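Local coordinates for uric acid degradation bifunctional protein TTL (Arabidopsis thaliana, PDB 2Q37) that hydrolyses 5-hydroxyisourate and decarboxylates the product OHCU to (S)-allantoin, the last two steps of urate degradation, the decarboxylation falling to the N-terminal domain modelled here, at residues K41-S46 with Y56-I61; K125-I130 with E149-R154; F131-S136 with A163-K168. One frame throughout, in Å; residues are numbered along the deposited sequence.

Contact 1: K41-S46 with Y56-I61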
loop_
_atom_site.group_PDB
_atom_site.type_symbol
_atom_site.label_atom_id
_atom_site.label_comp_id
_atom_site.label_asym_id
_atom_site.label_seq_id
_atom_site.Cartn_x
_atom_site.Cartn_y
_atom_site.Cartn_z
ATOM N N LYS A 41 -0.568 19.367 -1.891
ATOM C CA LYS A 41 -0.255 19.976 -3.175
ATOM C C LYS A 41 -1.485 20.092 -4.082
ATOM O O LYS A 41 -1.843 21.183 -4.530
ATOM C CB LYS A 41 0.825 19.153 -3.882
ATOM C CG LYS A 41 1.349 19.780 -5.171
ATOM C CD LYS A 41 2.358 18.875 -5.887
ATOM C CE LYS A 41 3.502 18.422 -4.967
ATOM N NZ LYS A 41 4.245 19.545 -4.326
ATOM N N GLN A 42 -2.129 18.961 -4.350
ATOM C CA GLN A 42 -3.296 18.942 -5.218
ATOM C C GLN A 42 -4.427 19.806 -4.700
ATOM O O GLN A 42 -5.249 20.300 -5.468
ATOM C CB GLN A 42 -3.783 17.507 -5.414
ATOM C CG GLN A 42 -2.840 16.662 -6.256
ATOM C CD GLN A 42 -3.395 15.285 -6.554
ATOM O OE1 GLN A 42 -4.522 15.154 -7.031
ATOM N NE2 GLN A 42 -2.603 14.249 -6.280
HETATM N N MSE A 43 -4.469 19.993 -3.392
HETATM C CA MSE A 43 -5.516 20.808 -2.809
HETATM C C MSE A 43 -5.137 22.294 -2.914
HETATM O O MSE A 43 -6.002 23.143 -3.145
HETATM C CB MSE A 43 -5.733 20.407 -1.348
HETATM C CG MSE A 43 -7.172 20.559 -0.846
HETATM SE SE MSE A 43 -8.446 19.230 -1.511
HETATM C CE MSE A 43 -10.036 19.905 -0.628
ATOM N N SER A 44 -3.848 22.599 -2.754
ATOM C CA SER A 44 -3.360 23.978 -2.832
ATOM C C SER A 44 -3.779 24.626 -4.139
ATOM O O SER A 44 -4.047 25.829 -4.193
ATOM C CB SER A 44 -1.830 24.030 -2.727
ATOM O OG SER A 44 -1.392 24.039 -1.380
ATOM N N THR A 45 -3.832 23.822 -5.195
ATOM C CA THR A 45 -4.207 24.321 -6.510
ATOM C C THR A 45 -5.617 23.896 -6.893
ATOM O O THR A 45 -5.832 23.256 -7.923
ATOM C CB THR A 45 -3.237 23.819 -7.581
ATOM O OG1 THR A 45 -3.406 22.406 -7.752
ATOM C CG2 THR A 45 -1.799 24.112 -7.161
ATOM N N SER A 46 -6.577 24.256 -6.050
ATOM C CA SER A 46 -7.971 23.933 -6.297
ATOM C C SER A 46 -8.764 25.237 -6.285
ATOM O O SER A 46 -8.564 26.082 -5.408
ATOM C CB SER A 46 -8.494 22.985 -5.213
ATOM O OG SER A 46 -7.713 21.803 -5.134
ATOM N N TYR A 56 -15.869 17.151 -0.360
ATOM C CA TYR A 56 -16.028 16.229 -1.482
ATOM C C TYR A 56 -14.814 16.165 -2.413
ATOM O O TYR A 56 -14.479 15.103 -2.947
ATOM C CB TYR A 56 -17.258 16.607 -2.309
ATOM C CG TYR A 56 -18.541 16.688 -1.522
ATOM C CD1 TYR A 56 -18.720 15.935 -0.364
ATOM C CD2 TYR A 56 -19.584 17.518 -1.943
ATOM C CE1 TYR A 56 -19.898 16.005 0.360
ATOM C CE2 TYR A 56 -20.772 17.597 -1.227
ATOM C CZ TYR A 56 -20.921 16.838 -0.076
ATOM O OH TYR A 56 -22.084 16.913 0.649
ATOM N N THR A 57 -14.167 17.302 -2.624
ATOM C CA THR A 57 -13.003 17.342 -3.491
ATOM C C THR A 57 -11.812 16.710 -2.775
ATOM O O THR A 57 -10.870 16.217 -3.405
ATOM C CB THR A 57 -12.675 18.795 -3.863
ATOM O OG1 THR A 57 -13.789 19.348 -4.572
ATOM C CG2 THR A 57 -11.418 18.877 -4.719
ATOM N N ALA A 58 -11.863 16.721 -1.450
ATOM C CA ALA A 58 -10.784 16.163 -0.660
ATOM C C ALA A 58 -10.888 14.646 -0.708
ATOM O O ALA A 58 -9.903 13.950 -0.943
ATOM C CB ALA A 58 -10.875 16.663 0.773
ATOM N N ARG A 59 -12.093 14.136 -0.502
ATOM C CA ARG A 59 -12.293 12.705 -0.527
ATOM C C ARG A 59 -11.948 12.078 -1.873
ATOM O O ARG A 59 -11.362 10.998 -1.920
ATOM C CB ARG A 59 -13.733 12.367 -0.185
ATOM C CG ARG A 59 -14.129 12.704 1.221
ATOM C CD ARG A 59 -15.552 12.256 1.423
ATOM N NE ARG A 59 -16.064 12.517 2.760
ATOM C CZ ARG A 59 -17.306 12.916 3.002
ATOM N NH1 ARG A 59 -18.157 13.106 2.004
ATOM N NH2 ARG A 59 -17.702 13.116 4.240
ATOM N N ASP A 60 -12.306 12.740 -2.972
ATOM C CA ASP A 60 -12.024 12.161 -4.278
ATOM C C ASP A 60 -10.530 12.126 -4.543
ATOM O O ASP A 60 -10.008 11.140 -5.066
ATOM C CB ASP A 60 -12.744 12.922 -5.393
ATOM C CG ASP A 60 -12.714 12.169 -6.720
ATOM O OD1 ASP A 60 -13.572 11.266 -6.907
ATOM O OD2 ASP A 60 -11.824 12.460 -7.563
ATOM N N ILE A 61 -9.837 13.192 -4.180
ATOM C CA ILE A 61 -8.404 13.228 -4.374
ATOM C C ILE A 61 -7.739 12.152 -3.498
ATOM O O ILE A 61 -6.865 11.404 -3.952
ATOM C CB ILE A 61 -7.852 14.597 -3.990
ATOM C CG1 ILE A 61 -8.338 15.635 -4.997
ATOM C CG2 ILE A 61 -6.324 14.553 -3.906
ATOM C CD1 ILE A 61 -7.977 17.069 -4.622
#
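Selenomethionine Met43 reaches Ala58 and Ile61 because its chain, with chi1 at -148°, bends at chi2 (73°) and then runs straight through SE to CE. The bend matters, since the CB of Met43 does not itself face helix 51-64; the far end of the chain makes the approach. CE comes to rest against the methyl of Ala58, 3.6 Å from CB. Behind it, SE meets the tip of Ile61, 3.8 Å from CD1, with the two side chains crossing at a slant. The CE methyl also reaches Thr57, 4.3 Å from its CB.

Ile61 serves two neighbours with two branches. While CD1 goes to the selenium, CG2, lying anti to the backbone N, turns toward Gln42 and comes within 3.7 Å of its OE1. Gln42 and Ile61 slide past one another in opposite directions, and the amide end of the glutamine, OE1 and CD, does the touching. NE2, the other arm of the amide, is hydrogen-bonded to Glu38 of the same helix, which leaves OE1 on the side of the isoleucine methyl; likewise, OG1 of Thr57 is hydrogen-bonded to Glu53 O. Phe39 touches both Ala58 and Ile61.

A long selenomethionine chain laid against a small alanine and crossed by a branched isoleucine is thus how consecutive helices 37-44 and 51-64 pack in this all-helical OHCU decarboxylase domain, the first of them lying in the N-terminal region required for binding BRI1.

Contact 2: K125-I130 with E149-R154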
loop_
_atom_site.group_PDB
_atom_site.type_symbol
_atom_site.label_atom_id
_atom_site.label_comp_id
_atom_site.label_asym_id
_atom_site.label_seq_id
_atom_site.Cartn_x
_atom_site.Cartn_y
_atom_site.Cartn_z
ATOM N N LYS A 125 4.978 -3.581 13.469
ATOM C CA LYS A 125 5.785 -4.683 12.970
ATOM C C LYS A 125 4.973 -5.440 11.914
ATOM O O LYS A 125 5.451 -5.690 10.803
ATOM C CB LYS A 125 6.176 -5.638 14.114
ATOM C CG LYS A 125 6.987 -6.851 13.634
ATOM C CD LYS A 125 7.294 -7.891 14.732
ATOM C CE LYS A 125 8.180 -9.028 14.162
ATOM N NZ LYS A 125 8.510 -10.149 15.108
ATOM N N LYS A 126 3.739 -5.792 12.259
ATOM C CA LYS A 126 2.901 -6.532 11.338
ATOM C C LYS A 126 2.464 -5.777 10.082
ATOM O O LYS A 126 2.640 -6.275 8.978
ATOM C CB LYS A 126 1.664 -7.070 12.062
ATOM C CG LYS A 126 0.740 -7.964 11.204
ATOM C CD LYS A 126 -0.265 -8.676 12.116
ATOM C CE LYS A 126 -1.201 -9.639 11.389
ATOM N NZ LYS A 126 -2.301 -8.960 10.646
ATOM N N PHE A 127 1.928 -4.570 10.229
ATOM C CA PHE A 127 1.420 -3.842 9.066
ATOM C C PHE A 127 2.338 -2.875 8.334
ATOM O O PHE A 127 2.085 -2.539 7.181
ATOM C CB PHE A 127 0.102 -3.159 9.452
ATOM C CG PHE A 127 -0.983 -4.131 9.816
ATOM C CD1 PHE A 127 -1.678 -4.827 8.824
ATOM C CD2 PHE A 127 -1.278 -4.405 11.149
ATOM C CE1 PHE A 127 -2.652 -5.789 9.159
ATOM C CE2 PHE A 127 -2.251 -5.367 11.494
ATOM C CZ PHE A 127 -2.938 -6.061 10.497
ATOM N N GLY A 128 3.398 -2.417 8.979
ATOM C CA GLY A 128 4.305 -1.512 8.291
ATOM C C GLY A 128 4.047 -0.034 8.492
ATOM O O GLY A 128 4.823 0.794 8.037
ATOM N N PHE A 129 2.937 0.308 9.128
ATOM C CA PHE A 129 2.618 1.700 9.430
ATOM C C PHE A 129 1.951 1.648 10.798
ATOM O O PHE A 129 1.562 0.564 11.254
ATOM C CB PHE A 129 1.698 2.305 8.357
ATOM C CG PHE A 129 0.588 1.394 7.913
ATOM C CD1 PHE A 129 -0.576 1.244 8.691
ATOM C CD2 PHE A 129 0.697 0.672 6.714
ATOM C CE1 PHE A 129 -1.613 0.388 8.281
ATOM C CE2 PHE A 129 -0.339 -0.195 6.289
ATOM C CZ PHE A 129 -1.495 -0.338 7.073
ATOM N N ILE A 130 1.836 2.784 11.475
ATOM C CA ILE A 130 1.223 2.784 12.803
ATOM C C ILE A 130 -0.296 2.605 12.751
ATOM O O ILE A 130 -0.914 2.705 11.693
ATOM C CB ILE A 130 1.538 4.097 13.591
ATOM C CG1 ILE A 130 0.986 5.308 12.850
ATOM C CG2 ILE A 130 3.033 4.266 13.751
ATOM C CD1 ILE A 130 0.968 6.550 13.706
ATOM N N GLU A 149 -8.502 -5.815 17.773
ATOM C CA GLU A 149 -9.448 -6.344 16.811
ATOM C C GLU A 149 -8.795 -6.265 15.423
ATOM O O GLU A 149 -8.580 -7.283 14.762
ATOM C CB GLU A 149 -10.727 -5.496 16.836
ATOM C CG GLU A 149 -11.991 -6.201 16.403
ATOM C CD GLU A 149 -12.656 -6.987 17.540
ATOM O OE1 GLU A 149 -11.962 -7.805 18.197
ATOM O OE2 GLU A 149 -13.878 -6.790 17.773
ATOM N N ARG A 150 -8.447 -5.049 15.003
ATOM C CA ARG A 150 -7.860 -4.826 13.682
ATOM C C ARG A 150 -6.558 -5.556 13.400
ATOM O O ARG A 150 -6.193 -5.754 12.238
ATOM C CB ARG A 150 -7.688 -3.324 13.442
ATOM C CG ARG A 150 -9.012 -2.620 13.162
ATOM C CD ARG A 150 -8.888 -1.112 13.211
ATOM N NE ARG A 150 -7.826 -0.629 12.341
ATOM C CZ ARG A 150 -7.587 0.653 12.115
ATOM N NH1 ARG A 150 -8.346 1.580 12.693
ATOM N NH2 ARG A 150 -6.580 1.004 11.324
ATOM N N TYR A 151 -5.873 -5.968 14.457
ATOM C CA TYR A 151 -4.617 -6.674 14.312
ATOM C C TYR A 151 -4.771 -7.973 13.489
ATOM O O TYR A 151 -3.829 -8.431 12.830
ATOM C CB TYR A 151 -4.058 -6.996 15.697
ATOM C CG TYR A 151 -2.640 -7.524 15.660
ATOM C CD1 TYR A 151 -1.570 -6.675 15.397
ATOM C CD2 TYR A 151 -2.373 -8.872 15.866
ATOM C CE1 TYR A 151 -0.271 -7.158 15.342
ATOM C CE2 TYR A 151 -1.076 -9.364 15.811
ATOM C CZ TYR A 151 -0.036 -8.504 15.549
ATOM O OH TYR A 151 1.243 -8.986 15.475
ATOM N N GLU A 152 -5.964 -8.552 13.522
ATOM C CA GLU A 152 -6.250 -9.792 12.805
ATOM C C GLU A 152 -6.680 -9.623 11.344
ATOM O O GLU A 152 -7.124 -10.585 10.714
ATOM C CB GLU A 152 -7.339 -10.581 13.544
ATOM C CG GLU A 152 -6.853 -11.832 14.253
ATOM C CD GLU A 152 -5.893 -11.534 15.385
ATOM O OE1 GLU A 152 -6.224 -10.660 16.217
ATOM O OE2 GLU A 152 -4.818 -12.180 15.447
ATOM N N ASN A 153 -6.574 -8.414 10.809
ATOM C CA ASN A 153 -6.962 -8.164 9.428
ATOM C C ASN A 153 -5.774 -8.423 8.515
ATOM O O ASN A 153 -4.632 -8.457 8.969
ATOM C CB ASN A 153 -7.408 -6.704 9.265
ATOM C CG ASN A 153 -8.760 -6.424 9.897
ATOM O OD1 ASN A 153 -9.059 -5.291 10.281
ATOM N ND2 ASN A 153 -9.590 -7.448 9.994
ATOM N N ARG A 154 -6.043 -8.615 7.229
ATOM C CA ARG A 154 -4.974 -8.817 6.251
ATOM C C ARG A 154 -4.326 -7.438 6.069
ATOM O O ARG A 154 -5.015 -6.423 6.088
ATOM C CB ARG A 154 -5.546 -9.239 4.887
ATOM C CG ARG A 154 -6.405 -10.509 4.815
ATOM C CD ARG A 154 -6.955 -10.647 3.381
ATOM N NE ARG A 154 -5.877 -10.528 2.387
ATOM C CZ ARG A 154 -6.019 -10.030 1.156
ATOM N NH1 ARG A 154 -7.205 -9.597 0.734
ATOM N NH2 ARG A 154 -4.964 -9.944 0.354
#
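Lys126 and Tyr151 illustrate how one lysine can use both its charge and its chain. The polar part is a hydrogen bond from NZ of Lys126 to the backbone O of Tyr151, 2.7 Å long; the donor is tilted 22° from the carbonyl plane. Asn153 O stands 2.9 Å from the same NZ, so two carbonyl oxygens of the type I turn Arg150-Asn153 lie close to the ammonium.

The ring contacts follow from the lysine's shape. Extended as far as CE and bent only at chi4 (-77°), it lays CD over one face of the tyrosine, 3.7 Å from the ring centroid, in a CH-pi contact. The charge itself lies 5.1 Å from that centroid, measured from NZ, at most a weak cation-pi attraction. A lysine in place of Tyr151 would probably strip the aliphatic chain of Lys126 of its aromatic cover and set a like charge beside it.

Phe127 contributes an edge. Its CZ approaches Asn153 O at 3.3 Å and Tyr151 O at 3.4 Å, both near the ring plane, and its CE2 packs against CD1 of Tyr151 at 4.2 Å. Trp119 meets the Tyr151 ring edge-to-face, and Arg154 donates from NE to Phe63 O of the second subunit.

At this surface the turn's carbonyls are therefore met by a cation and by the slightly positive rim of a phenyl ring, a polarity match that ties the end of helix 110-127 to the turn before helix 155-178.

Contact 3: F131-S136 with A163-K168. With 3AL (1-[(4S)-2,5-dioxoimidazolidin-4-yl]urea), chain B.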
loop_
_atom_site.group_PDB
_atom_site.type_symbol
_atom_site.label_atom_id
_atom_site.label_comp_id
_atom_site.label_asym_id
_atom_site.label_seq_id
_atom_site.Cartn_x
_atom_site.Cartn_y
_atom_site.Cartn_z
ATOM N N PHE A 131 -0.885 2.326 13.908
ATOM C CA PHE A 131 -2.326 2.153 14.023
ATOM C C PHE A 131 -3.023 3.533 13.876
ATOM O O PHE A 131 -2.796 4.447 14.680
ATOM C CB PHE A 131 -2.640 1.522 15.380
ATOM C CG PHE A 131 -4.105 1.407 15.671
ATOM C CD1 PHE A 131 -4.919 0.560 14.916
ATOM C CD2 PHE A 131 -4.682 2.136 16.717
ATOM C CE1 PHE A 131 -6.297 0.439 15.209
ATOM C CE2 PHE A 131 -6.056 2.022 17.017
ATOM C CZ PHE A 131 -6.861 1.174 16.262
ATOM N N ILE A 132 -3.859 3.670 12.849
ATOM C CA ILE A 132 -4.576 4.921 12.559
ATOM C C ILE A 132 -6.074 4.785 12.828
ATOM O O ILE A 132 -6.731 3.872 12.338
ATOM C CB ILE A 132 -4.410 5.338 11.080
ATOM C CG1 ILE A 132 -2.917 5.422 10.727
ATOM C CG2 ILE A 132 -5.090 6.701 10.831
ATOM C CD1 ILE A 132 -2.158 6.508 11.502
ATOM N N ILE A 133 -6.610 5.703 13.612
ATOM C CA ILE A 133 -8.022 5.683 13.944
ATOM C C ILE A 133 -8.383 7.095 14.338
ATOM O O ILE A 133 -7.594 7.772 15.008
ATOM C CB ILE A 133 -8.307 4.757 15.153
ATOM C CG1 ILE A 133 -9.810 4.474 15.272
ATOM C CG2 ILE A 133 -7.840 5.423 16.444
ATOM C CD1 ILE A 133 -10.209 3.610 16.522
ATOM N N CYS A 134 -9.553 7.546 13.909
ATOM C CA CYS A 134 -10.017 8.870 14.268
ATOM C C CYS A 134 -10.418 8.736 15.738
ATOM O O CYS A 134 -11.320 7.978 16.072
ATOM C CB CYS A 134 -11.223 9.258 13.404
ATOM S SG CYS A 134 -11.888 10.933 13.674
ATOM N N ALA A 135 -9.702 9.429 16.619
ATOM C CA ALA A 135 -9.985 9.414 18.060
ATOM C C ALA A 135 -10.896 10.613 18.312
ATOM O O ALA A 135 -10.923 11.544 17.499
ATOM C CB ALA A 135 -8.700 9.576 18.828
ATOM N N SER A 136 -11.653 10.629 19.394
ATOM C CA SER A 136 -12.508 11.804 19.595
ATOM C C SER A 136 -13.343 11.754 20.841
ATOM O O SER A 136 -13.166 12.552 21.768
ATOM C CB SER A 136 -13.426 12.017 18.404
ATOM O OG SER A 136 -13.121 13.258 17.792
ATOM N N ALA A 163 -6.803 4.279 5.700
ATOM C CA ALA A 163 -7.019 5.352 4.726
ATOM C C ALA A 163 -8.314 6.089 5.025
ATOM O O ALA A 163 -8.400 7.312 4.892
ATOM C CB ALA A 163 -7.055 4.785 3.279
HETATM N N MSE A 164 -9.316 5.322 5.428
HETATM C CA MSE A 164 -10.627 5.846 5.764
HETATM C C MSE A 164 -10.585 6.604 7.102
HETATM O O MSE A 164 -11.147 7.694 7.230
HETATM C CB MSE A 164 -11.611 4.688 5.840
HETATM C CG MSE A 164 -13.020 5.100 6.159
HETATM SE SE MSE A 164 -14.048 3.517 6.537
HETATM C CE MSE A 164 -13.413 2.362 5.068
ATOM N N GLU A 165 -9.942 6.009 8.103
ATOM C CA GLU A 165 -9.802 6.664 9.392
ATOM C C GLU A 165 -9.073 8.019 9.190
ATOM O O GLU A 165 -9.459 9.044 9.756
ATOM C CB GLU A 165 -9.008 5.777 10.338
ATOM C CG GLU A 165 -9.781 4.585 10.818
ATOM C CD GLU A 165 -11.091 4.992 11.445
ATOM O OE1 GLU A 165 -11.060 5.818 12.375
ATOM O OE2 GLU A 165 -12.157 4.495 11.008
ATOM N N GLN A 166 -8.031 8.010 8.362
ATOM C CA GLN A 166 -7.252 9.202 8.059
ATOM C C GLN A 166 -8.139 10.257 7.416
ATOM O O GLN A 166 -8.029 11.442 7.715
ATOM C CB GLN A 166 -6.108 8.820 7.115
ATOM C CG GLN A 166 -5.430 9.939 6.388
ATOM C CD GLN A 166 -4.666 10.854 7.315
ATOM O OE1 GLN A 166 -3.925 10.403 8.192
ATOM N NE2 GLN A 166 -4.833 12.160 7.118
HETATM N N MSE A 167 -9.024 9.824 6.532
HETATM C CA MSE A 167 -9.898 10.763 5.857
HETATM C C MSE A 167 -10.874 11.369 6.843
HETATM O O MSE A 167 -11.192 12.548 6.749
HETATM C CB MSE A 167 -10.664 10.076 4.732
HETATM C CG MSE A 167 -11.482 11.033 3.886
HETATM SE SE MSE A 167 -10.400 12.362 2.944
HETATM C CE MSE A 167 -11.066 13.996 3.820
ATOM N N LYS A 168 -11.364 10.568 7.782
ATOM C CA LYS A 168 -12.283 11.109 8.772
ATOM C C LYS A 168 -11.581 12.203 9.606
ATOM O O LYS A 168 -12.164 13.244 9.883
ATOM C CB LYS A 168 -12.806 10.007 9.701
ATOM C CG LYS A 168 -13.739 8.997 9.034
ATOM C CD LYS A 168 -14.451 8.163 10.090
ATOM C CE LYS A 168 -14.265 6.684 9.855
ATOM N NZ LYS A 168 -14.898 5.873 10.936
HETATM C C4 3AL B . -4.332 10.161 14.925
HETATM C C5 3AL B . -4.111 11.540 15.300
HETATM O O5 3AL B . -3.142 12.252 15.374
HETATM N N7 3AL B . -5.337 12.142 15.642
HETATM C C8 3AL B . -6.294 11.149 15.495
HETATM O O8 3AL B . -7.483 11.342 15.716
HETATM N N9 3AL B . -5.728 9.948 15.075
HETATM N N3 3AL B . -3.453 9.258 15.666
HETATM C C2 3AL B . -3.576 7.821 15.344
HETATM N N1 3AL B . -2.833 7.084 15.947
HETATM O O2 3AL B . -4.452 7.435 14.436
#
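Glu165 OE1 accepts the one hydrogen bond between the segments, from Cys134 N at 2.8 Å, nearly straight at 175° and on the anti lone pair. OE2 is held on its syn side, somewhat out of the carboxylate plane, by Lys168 NZ at 3.1 Å in a salt bridge, engaging both oxygens of this buried acid. Chi1 (-73°) sets CG of Glu165 against Ile132 O, 3.5 Å away, and the bend at chi2 (-54°) then swings OE1 to Cys134 N, beside CG1 of Ile133. The side chains of Ile132 and Glu165 run past each other in opposite directions, CG2 meeting CB.

While Cys134 N serves the helix, its neighbours serve (S)-allantoin. The urea N1 donates to Phe131 O (2.9 Å), and Ile133 N donates to O2 (2.9 Å). N9 gives to Ile133 O (2.9 Å) and O8 receives from Ala135 N (3.1 Å). Glu100 and Pro79 add bonds, and Gln166 OE1 is hydrogen-bonded to NE2 of His78, the proton donor.

All four loop hydrogen bonds to the product use backbone groups, while second-shell Glu165 grips the N-H of the very peptide whose carbonyl, Ile133 O, accepts from N9, and so probably holds that acceptor in place.

In the fold
Contact 3 is buried, its centre about 4 Å from the chain's centre; contact 1, about 17 Å out between centres, is partly buried, and contact 2, about 15 Å out on the opposite side, lies at the surface. Segment 131-136 of contact 3 directly continues segment 125-130 of contact 2, and helices 140-150 and 155-178, one in each, are consecutive; contact 1 uses two other helices. Contact 1 is largely apolar, without a polar bond between its segments; contact 2 sets charge and rings against turn carbonyls; contact 3 pairs a carboxylate with backbone. Met167 of contact 3 packs on contact 1, and Arg150 of contact 2 probably hydrogen-bonds to Ile132 O. Contact 2 alone meets the second subunit.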